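Local coordinates for AGR_C_1268p (Agrobacterium tumefaciens str. C58, PDB 2GHS), which probably acts as a metal-dependent gluconolactonase of the SMP-30/regucalcin family, hydrolysing sugar lactones at a divalent cation held in a six-bladed beta-propeller, at residues A[199-204]-A[230-235]; A[226-231]-A[245-250]; A[267-272]-A[308-313]. All coordinates share one frame; numbering follows the deposited sequence.

Contact 1 of 3, residues A[199-204]-A[230-235]; sequences KVNRLM and GGMDGS
The carboxamide of Asn201 lies against the backbone of Gly230 to Met232 and bonds to it at both ends. Asn201 OD1 accepts the N-H of Met232 N at 2.9 Å in a nearly straight bond (167°), the donor tilted a little from the carbonyl plane. Asn201 ND2 donates to Gly230 O, also at 2.9 Å, in the plane of the Gly230 carbonyl. Asparagine serves well here: one short, flat group offers both acceptor and donor, so two bonds fix its rotation in a buried setting, and it tolerates the positive phi (66°). Beyond the amide, the selenomethionine Met232 bends at chi3 (94°), bringing Met232 CE tentatively within 3.6 Å of Leu203 CD1 in one of the two conformers modelled for Leu203. Flexible, apolar chains suit this buried seam between neighbouring blades of the propeller, which joins the turn before strand 202-207 and the start of that strand to the start of strand 231-237, an edge strand of the next sheet. Asp233, the predicted proton donor/acceptor and metal ligand, follows directly and points its CB away from 199-204. Further out, Ser225 OG bonds to Asn201 O, Thr198 OG1 bonds to Met232 O, and Leu203 packs on Phe222 and Ile223.

Contact 2 of 3, residues A[226-231]-A[245-250]; sequences TGIKGG and NARWGE
Arg247 reaches across to the carbonyls of the loop 226-231 with its guanidinium group, supplying side-chain hydrogen bonds to backbone oxygens. Arg247 NE donates to Lys229 O at 2.8 Å, while Arg247 NH2 donates to Ile228 O at 3.0 Å. The Ile228 oxygen lies in the guanidinium plane, yet the donor stands above the plane of that carbonyl, about 70° out of it. Arginine fits because its several N-H groups can hold successive loop carbonyls. Its CG is anti to the backbone N, and a bend at chi2 (97°) turns the rest of the chain along the loop.

Charge pairing comes next. Lys229, extended until its last torsion, forms a salt bridge, Lys229 NZ to Glu250 OE2 2.6 Å, meeting the carboxylate on its anti side. The other oxygen, Glu250 OE1, forms a salt bridge with Arg265, so the carboxylate is shared between two cations. A water donates to both Glu250 OE1 and Lys229 O.

The backbone contributes an antiparallel hydrogen-bonded pair: Gly231 N gives to Trp248 O at 3.0 Å and Trp248 N to Gly231 O at 2.8 Å. Glycine suits position 230, which has no room for a CB beside Arg247, Trp248 and Glu250 and whose backbone angles favour glycine.

Arg247 to Glu250 form a type II turn, with Gly249 at the position that favours glycine. The strand pair closes the open end of hairpin 231-237/243-248, where the incoming loop and the turn toward strand 252-256 meet, beside the predicted metal and active site of an SMP-30-type beta-propeller.

Contact 3 of 3, residues A[267-272]-A[308-313]; sequences EVPGKQ and LTFELG
Pro269 sets its CD over one face of the Phe310 ring, the two side chains arriving from opposite directions. Pro269 CD stands 3.8 Å from the centroid of the Phe310 ring and only 14° off the ring normal, a CH-pi contact in which a C-H beside the ring nitrogen, somewhat polarised, meets the aromatic electrons. Pro269 CG and CB continue past the rim near Phe310 CE1. Proline brings a compact, rigid block of C-H groups, and flat phenylalanine offers it a broad surface. With CG of Phe310 anti to its carbonyl carbon (chi1 -50°), the ring leans toward the loop; the carbonyl carbon of Leu308 lies on its opposite face, and Val42 and Ser290 also touch Phe310.

The next residue of the loop approaches the same ring obliquely: Gly270 N is 3.5 Å from Phe310 CZ. Having no side chain lets Gly270 sit so near, because a CB would point at the ring and come tight against CE2.

Within the propeller fold, the loop 267-272 links strand 262-267 of one sheet to strand 273-279 of the next, and strand 309-311 belongs to that second sheet, between 41-44 and 285-290. The contact thus joins an interblade connection to the blade that the chain's early strand 41-44 completes.

Val268 and Leu312 slant across each other beside the ring. Val268 CG1 is 3.5 Å from Leu312 CD2, tight for two methyl groups, while Val268 CB lies a looser 4.3 Å from Phe310 CD2. The methyl branches of both residues pack this buried place without bringing in polar groups that would need partners.

How the contacts relate
Contacts 1 and 2 share Gly230 and Gly231, with centres about 7 Å apart. Strands 231-237 and 243-248 are neighbours in one sheet: Asp233 N probably bonds to Ala246 O at 2.8 Å, and Asn245 ND2 probably to Ser235 OG, also at 2.8 Å. Contact 3, centred about 15 Å from contact 2, joins it through a probable bond from Gly249 N to Lys271 O (2.9 Å) and through packing of Trp248 on Gln272. Asp233, the predicted proton donor/acceptor and metal ligand, lies within contact 1. The side chain of Trp248 in contact 2 is about 3 Å from that of Asp233. The side chain of Val268 in contact 3 is about 11 Å from that of Asp233.

Contact 1 of 3, residues A[199-204]-A[230-235]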
loop_
_atom_site.group_PDB
_atom_site.type_symbol
_atom_site.label_atom_id
_atom_site.label_comp_id
_atom_site.label_asym_id
_atom_site.label_seq_id
_atom_site.Cartn_x
_atom_site.Cartn_y
_atom_site.Cartn_z
ATOM N N LYS A 199 -9.559 -10.332 -5.483
ATOM C CA LYS A 199 -10.751 -11.077 -5.895
ATOM C C LYS A 199 -10.676 -12.596 -5.593
ATOM O O LYS A 199 -11.708 -13.289 -5.620
ATOM C CB LYS A 199 -11.008 -10.866 -7.383
ATOM C CG LYS A 199 -11.381 -9.434 -7.749
ATOM N N VAL A 200 -9.464 -13.098 -5.322
ATOM C CA VAL A 200 -9.187 -14.517 -5.133
ATOM C C VAL A 200 -8.822 -14.811 -3.674
ATOM O O VAL A 200 -9.260 -15.823 -3.096
ATOM C CB VAL A 200 -8.050 -14.949 -6.085
ATOM C CG1 VAL A 200 -7.549 -16.361 -5.771
ATOM C CG2 VAL A 200 -8.485 -14.815 -7.556
ATOM N N ASN A 201 -8.082 -13.901 -3.043
ATOM C CA ASN A 201 -7.749 -13.998 -1.615
ATOM C C ASN A 201 -6.837 -15.185 -1.284
ATOM O O ASN A 201 -6.904 -15.752 -0.188
ATOM C CB ASN A 201 -9.010 -14.040 -0.731
ATOM C CG ASN A 201 -9.487 -12.658 -0.278
ATOM O OD1 ASN A 201 -8.746 -11.663 -0.329
ATOM N ND2 ASN A 201 -10.742 -12.598 0.154
ATOM N N ARG A 202 -5.975 -15.544 -2.232
ATOM C CA ARG A 202 -4.879 -16.457 -1.953
ATOM C C ARG A 202 -3.576 -15.702 -1.961
ATOM O O ARG A 202 -3.053 -15.324 -3.031
ATOM C CB ARG A 202 -4.824 -17.617 -2.937
ATOM C CG ARG A 202 -6.026 -18.488 -2.843
ATOM C CD ARG A 202 -5.844 -19.836 -3.537
ATOM N NE ARG A 202 -7.107 -20.598 -3.469
ATOM C CZ ARG A 202 -8.038 -20.620 -4.427
ATOM N NH1 ARG A 202 -7.851 -19.959 -5.565
ATOM N NH2 ARG A 202 -9.158 -21.331 -4.257
ATOM N N LEU A 203 -3.053 -15.447 -0.779
ATOM C CA LEU A 203 -1.811 -14.675 -0.656
ATOM C C LEU A 203 -0.651 -15.595 -1.067
ATOM O O LEU A 203 -0.476 -16.703 -0.516
ATOM C CB LEU A 203 -1.646 -14.142 0.767
ATOM C CG LEU A 203 -0.487 -13.153 0.975
ATOM C CD1 LEU A 203 -0.820 -12.154 2.092
ATOM C CD2 LEU A 203 0.786 -13.910 1.278
HETATM N N MSE A 204 0.107 -15.144 -2.044
HETATM C CA MSE A 204 1.191 -15.907 -2.625
HETATM C C MSE A 204 2.520 -15.475 -2.019
HETATM O O MSE A 204 2.683 -14.326 -1.640
HETATM C CB MSE A 204 1.246 -15.615 -4.118
HETATM C CG MSE A 204 -0.089 -15.726 -4.817
HETATM SE SE MSE A 204 -0.918 -17.480 -4.674
HETATM C CE MSE A 204 0.258 -18.521 -5.811
ATOM N N GLY A 230 -14.450 -10.428 3.516
ATOM C CA GLY A 230 -13.554 -9.319 3.259
ATOM C C GLY A 230 -12.449 -9.645 2.254
ATOM O O GLY A 230 -12.214 -10.805 1.919
ATOM N N GLY A 231 -11.797 -8.601 1.775
ATOM C CA GLY A 231 -10.748 -8.669 0.758
ATOM C C GLY A 231 -9.387 -8.329 1.311
ATOM O O GLY A 231 -9.269 -7.362 2.049
HETATM N N MSE A 232 -8.379 -9.122 0.967
HETATM C CA MSE A 232 -7.009 -8.828 1.398
HETATM C C MSE A 232 -6.511 -7.654 0.573
HETATM O O MSE A 232 -6.370 -7.751 -0.655
HETATM C CB MSE A 232 -6.094 -10.028 1.248
HETATM C CG MSE A 232 -6.532 -11.191 2.086
HETATM SE SE MSE A 232 -5.238 -12.667 1.934
HETATM C CE MSE A 232 -4.136 -12.251 3.477
ATOM N N ASP A 233 -6.262 -6.530 1.257
ATOM C CA ASP A 233 -5.837 -5.314 0.576
ATOM C C ASP A 233 -4.326 -5.099 0.825
ATOM O O ASP A 233 -3.560 -6.043 0.673
ATOM C CB ASP A 233 -6.715 -4.122 1.039
ATOM C CG ASP A 233 -7.867 -3.848 0.109
ATOM O OD1 ASP A 233 -8.428 -4.812 -0.487
ATOM O OD2 ASP A 233 -8.217 -2.662 -0.024
ATOM N N GLY A 234 -3.882 -3.883 1.197
ATOM C CA GLY A 234 -2.457 -3.621 1.358
ATOM C C GLY A 234 -1.877 -4.311 2.564
ATOM O O GLY A 234 -2.600 -4.631 3.530
ATOM N N SER A 235 -0.579 -4.603 2.464
ATOM C CA SER A 235 0.175 -5.232 3.543
ATOM C C SER A 235 1.563 -4.685 3.751
ATOM O O SER A 235 2.212 -4.230 2.803
ATOM C CB SER A 235 0.361 -6.718 3.279
ATOM O OG SER A 235 -0.879 -7.412 3.235
#

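Contact 2 of 3, residues A[226-231]-A[245-250]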
loop_
_atom_site.group_PDB
_atom_site.type_symbol
_atom_site.label_atom_id
_atom_site.label_comp_id
_atom_site.label_asym_id
_atom_site.label_seq_id
_atom_site.Cartn_x
_atom_site.Cartn_y
_atom_site.Cartn_z
ATOM N N THR A 226 -9.586 -17.792 0.952
ATOM C CA THR A 226 -10.661 -17.751 -0.045
ATOM C C THR A 226 -12.011 -18.008 0.597
ATOM O O THR A 226 -12.178 -18.933 1.379
ATOM C CB THR A 226 -10.451 -18.789 -1.146
ATOM O OG1 THR A 226 -9.213 -18.543 -1.828
ATOM C CG2 THR A 226 -11.630 -18.777 -2.156
ATOM N N GLY A 227 -12.985 -17.171 0.255
ATOM C CA GLY A 227 -14.317 -17.291 0.811
ATOM C C GLY A 227 -14.506 -16.692 2.198
ATOM O O GLY A 227 -15.647 -16.591 2.674
ATOM N N ILE A 228 -13.404 -16.325 2.854
ATOM C CA ILE A 228 -13.487 -15.697 4.176
ATOM C C ILE A 228 -13.793 -14.232 3.967
ATOM O O ILE A 228 -13.317 -13.610 2.996
ATOM C CB ILE A 228 -12.214 -15.912 5.008
ATOM C CG1 ILE A 228 -11.887 -17.406 5.074
ATOM C CG2 ILE A 228 -12.364 -15.307 6.421
ATOM C CD1 ILE A 228 -13.103 -18.310 5.333
ATOM N N LYS A 229 -14.641 -13.693 4.845
ATOM C CA LYS A 229 -15.240 -12.418 4.583
ATOM C C LYS A 229 -14.187 -11.328 4.443
ATOM O O LYS A 229 -13.180 -11.311 5.157
ATOM C CB LYS A 229 -16.227 -12.048 5.686
ATOM C CG LYS A 229 -16.916 -10.707 5.496
ATOM C CD LYS A 229 -18.004 -10.456 6.564
ATOM C CE LYS A 229 -18.733 -9.099 6.329
ATOM N NZ LYS A 229 -17.816 -7.952 5.987
ATOM N N GLY A 230 -14.450 -10.428 3.516
ATOM C CA GLY A 230 -13.554 -9.319 3.259
ATOM C C GLY A 230 -12.449 -9.645 2.254
ATOM O O GLY A 230 -12.214 -10.805 1.919
ATOM N N GLY A 231 -11.797 -8.601 1.775
ATOM C CA GLY A 231 -10.748 -8.669 0.758
ATOM C C GLY A 231 -9.387 -8.329 1.311
ATOM O O GLY A 231 -9.269 -7.362 2.049
ATOM N N ASN A 245 -1.946 -7.211 7.243
ATOM C CA ASN A 245 -2.798 -7.030 6.052
ATOM C C ASN A 245 -4.104 -6.317 6.387
ATOM O O ASN A 245 -4.864 -6.792 7.263
ATOM C CB ASN A 245 -3.128 -8.408 5.443
ATOM C CG ASN A 245 -4.086 -8.317 4.299
ATOM O OD1 ASN A 245 -5.199 -8.875 4.354
ATOM N ND2 ASN A 245 -3.674 -7.623 3.236
ATOM N N ALA A 246 -4.374 -5.215 5.694
ATOM C CA ALA A 246 -5.651 -4.510 5.795
ATOM C C ALA A 246 -6.727 -5.355 5.108
ATOM O O ALA A 246 -6.550 -5.780 3.971
ATOM C CB ALA A 246 -5.562 -3.145 5.146
ATOM N N ARG A 247 -7.838 -5.596 5.791
ATOM C CA ARG A 247 -8.897 -6.451 5.275
ATOM C C ARG A 247 -10.092 -5.566 4.937
ATOM O O ARG A 247 -10.791 -5.073 5.825
ATOM C CB ARG A 247 -9.290 -7.525 6.305
ATOM C CG ARG A 247 -10.310 -8.558 5.828
ATOM C CD ARG A 247 -9.619 -9.772 5.373
ATOM N NE ARG A 247 -10.407 -10.836 4.769
ATOM C CZ ARG A 247 -9.833 -11.933 4.294
ATOM N NH1 ARG A 247 -8.533 -12.108 4.503
ATOM N NH2 ARG A 247 -10.539 -12.873 3.703
ATOM N N TRP A 248 -10.301 -5.328 3.643
ATOM C CA TRP A 248 -11.393 -4.479 3.211
ATOM C C TRP A 248 -12.743 -5.092 3.552
ATOM O O TRP A 248 -13.004 -6.244 3.217
ATOM C CB TRP A 248 -11.307 -4.268 1.716
ATOM C CG TRP A 248 -12.433 -3.517 1.071
ATOM C CD1 TRP A 248 -13.701 -3.967 0.839
ATOM C CD2 TRP A 248 -12.363 -2.202 0.504
ATOM N NE1 TRP A 248 -14.441 -2.985 0.178
ATOM C CE2 TRP A 248 -13.638 -1.901 -0.037
ATOM C CE3 TRP A 248 -11.353 -1.258 0.388
ATOM C CZ2 TRP A 248 -13.910 -0.694 -0.694
ATOM C CZ3 TRP A 248 -11.626 -0.046 -0.280
ATOM C CH2 TRP A 248 -12.897 0.229 -0.790
ATOM N N GLY A 249 -13.561 -4.294 4.229
ATOM C CA GLY A 249 -14.895 -4.651 4.605
ATOM C C GLY A 249 -15.028 -5.129 6.017
ATOM O O GLY A 249 -16.150 -5.295 6.503
ATOM N N GLU A 250 -13.904 -5.371 6.691
ATOM C CA GLU A 250 -13.901 -5.949 8.009
ATOM C C GLU A 250 -13.352 -5.000 9.085
ATOM O O GLU A 250 -13.313 -5.389 10.267
ATOM C CB GLU A 250 -13.051 -7.240 7.991
ATOM C CG GLU A 250 -13.781 -8.343 7.256
ATOM C CD GLU A 250 -14.917 -8.896 8.097
ATOM O OE1 GLU A 250 -14.644 -9.672 9.031
ATOM O OE2 GLU A 250 -16.070 -8.540 7.851
HETATM O O HOH W 1 -12.717 -11.852 7.841
#

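Contact 3 of 3, residues A[267-272]-A[308-313]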
loop_
_atom_site.group_PDB
_atom_site.type_symbol
_atom_site.label_atom_id
_atom_site.label_comp_id
_atom_site.label_asym_id
_atom_site.label_seq_id
_atom_site.Cartn_x
_atom_site.Cartn_y
_atom_site.Cartn_z
ATOM N N GLU A 267 -8.742 -4.252 15.235
ATOM C CA GLU A 267 -9.899 -3.522 14.750
ATOM C C GLU A 267 -9.554 -2.033 14.525
ATOM O O GLU A 267 -8.757 -1.441 15.263
ATOM C CB GLU A 267 -11.103 -3.699 15.680
ATOM C CG GLU A 267 -11.581 -5.157 15.802
ATOM C CD GLU A 267 -12.796 -5.335 16.696
ATOM O OE1 GLU A 267 -13.123 -4.427 17.499
ATOM O OE2 GLU A 267 -13.456 -6.414 16.600
ATOM N N VAL A 268 -10.161 -1.454 13.493
ATOM C CA VAL A 268 -10.126 0.002 13.197
ATOM C C VAL A 268 -11.530 0.451 12.805
ATOM O O VAL A 268 -12.323 -0.340 12.305
ATOM C CB VAL A 268 -9.138 0.388 12.089
ATOM C CG1 VAL A 268 -7.705 -0.015 12.490
ATOM C CG2 VAL A 268 -9.454 -0.271 10.832
ATOM N N PRO A 269 -11.846 1.714 13.083
ATOM C CA PRO A 269 -13.211 2.202 12.876
ATOM C C PRO A 269 -13.674 2.261 11.440
ATOM O O PRO A 269 -14.867 2.065 11.200
ATOM C CB PRO A 269 -13.190 3.611 13.501
ATOM C CG PRO A 269 -12.093 3.579 14.447
ATOM C CD PRO A 269 -11.032 2.713 13.787
ATOM N N GLY A 270 -12.781 2.527 10.490
ATOM C CA GLY A 270 -13.192 2.530 9.070
ATOM C C GLY A 270 -13.208 1.121 8.522
ATOM O O GLY A 270 -12.149 0.468 8.481
ATOM N N LYS A 271 -14.383 0.670 8.070
ATOM C CA LYS A 271 -14.589 -0.729 7.702
ATOM C C LYS A 271 -13.926 -1.094 6.392
ATOM O O LYS A 271 -13.485 -2.221 6.219
ATOM C CB LYS A 271 -16.086 -1.093 7.682
ATOM C CG LYS A 271 -16.780 -0.943 9.049
ATOM C CD LYS A 271 -16.144 -1.831 10.154
ATOM C CE LYS A 271 -15.729 -1.029 11.396
ATOM N N GLN A 272 -13.803 -0.133 5.486
ATOM C CA GLN A 272 -13.154 -0.375 4.199
ATOM C C GLN A 272 -11.660 -0.078 4.325
ATOM O O GLN A 272 -11.137 0.900 3.778
ATOM C CB GLN A 272 -13.822 0.411 3.090
ATOM C CG GLN A 272 -15.264 0.052 2.960
ATOM C CD GLN A 272 -15.924 0.491 1.716
ATOM O OE1 GLN A 272 -16.744 -0.254 1.187
ATOM N NE2 GLN A 272 -15.634 1.698 1.248
ATOM N N LEU A 308 -11.363 7.688 7.245
ATOM C CA LEU A 308 -10.350 8.360 8.040
ATOM C C LEU A 308 -9.052 7.544 8.063
ATOM O O LEU A 308 -9.009 6.384 7.678
ATOM C CB LEU A 308 -10.895 8.594 9.466
ATOM C CG LEU A 308 -11.766 9.827 9.675
ATOM C CD1 LEU A 308 -12.803 9.995 8.601
ATOM C CD2 LEU A 308 -12.381 9.887 11.127
ATOM N N THR A 309 -7.971 8.195 8.503
ATOM C CA THR A 309 -6.647 7.601 8.606
ATOM C C THR A 309 -6.331 7.510 10.090
ATOM O O THR A 309 -6.451 8.506 10.840
ATOM C CB THR A 309 -5.628 8.474 7.842
ATOM O OG1 THR A 309 -6.026 8.577 6.455
ATOM C CG2 THR A 309 -4.240 7.945 7.916
ATOM N N PHE A 310 -5.976 6.312 10.520
ATOM C CA PHE A 310 -5.812 5.969 11.930
ATOM C C PHE A 310 -4.389 5.559 12.297
ATOM O O PHE A 310 -3.589 5.264 11.444
ATOM C CB PHE A 310 -6.723 4.796 12.285
ATOM C CG PHE A 310 -8.142 4.978 11.851
ATOM C CD1 PHE A 310 -9.049 5.719 12.619
ATOM C CD2 PHE A 310 -8.607 4.408 10.649
ATOM C CE1 PHE A 310 -10.373 5.935 12.159
ATOM C CE2 PHE A 310 -9.935 4.603 10.221
ATOM C CZ PHE A 310 -10.796 5.381 10.946
ATOM N N GLU A 311 -4.103 5.542 13.578
ATOM C CA GLU A 311 -2.926 4.859 14.135
ATOM C C GLU A 311 -3.407 3.856 15.168
ATOM O O GLU A 311 -4.214 4.187 16.046
ATOM C CB GLU A 311 -2.015 5.890 14.794
ATOM C CG GLU A 311 -0.702 5.400 15.310
ATOM C CD GLU A 311 -0.014 6.505 16.085
ATOM O OE1 GLU A 311 0.590 7.387 15.479
ATOM O OE2 GLU A 311 -0.109 6.541 17.327
ATOM N N LEU A 312 -2.876 2.640 15.142
ATOM C CA LEU A 312 -3.272 1.644 16.144
ATOM C C LEU A 312 -2.688 1.995 17.524
ATOM O O LEU A 312 -1.697 2.750 17.602
ATOM C CB LEU A 312 -2.765 0.261 15.728
ATOM C CG LEU A 312 -3.325 -0.379 14.455
ATOM C CD1 LEU A 312 -2.883 -1.837 14.359
ATOM C CD2 LEU A 312 -4.828 -0.307 14.453
ATOM N N GLY A 313 -3.258 1.434 18.590
ATOM C CA GLY A 313 -2.756 1.672 19.929
ATOM C C GLY A 313 -1.560 0.830 20.321
ATOM O O GLY A 313 -0.941 1.056 21.355
#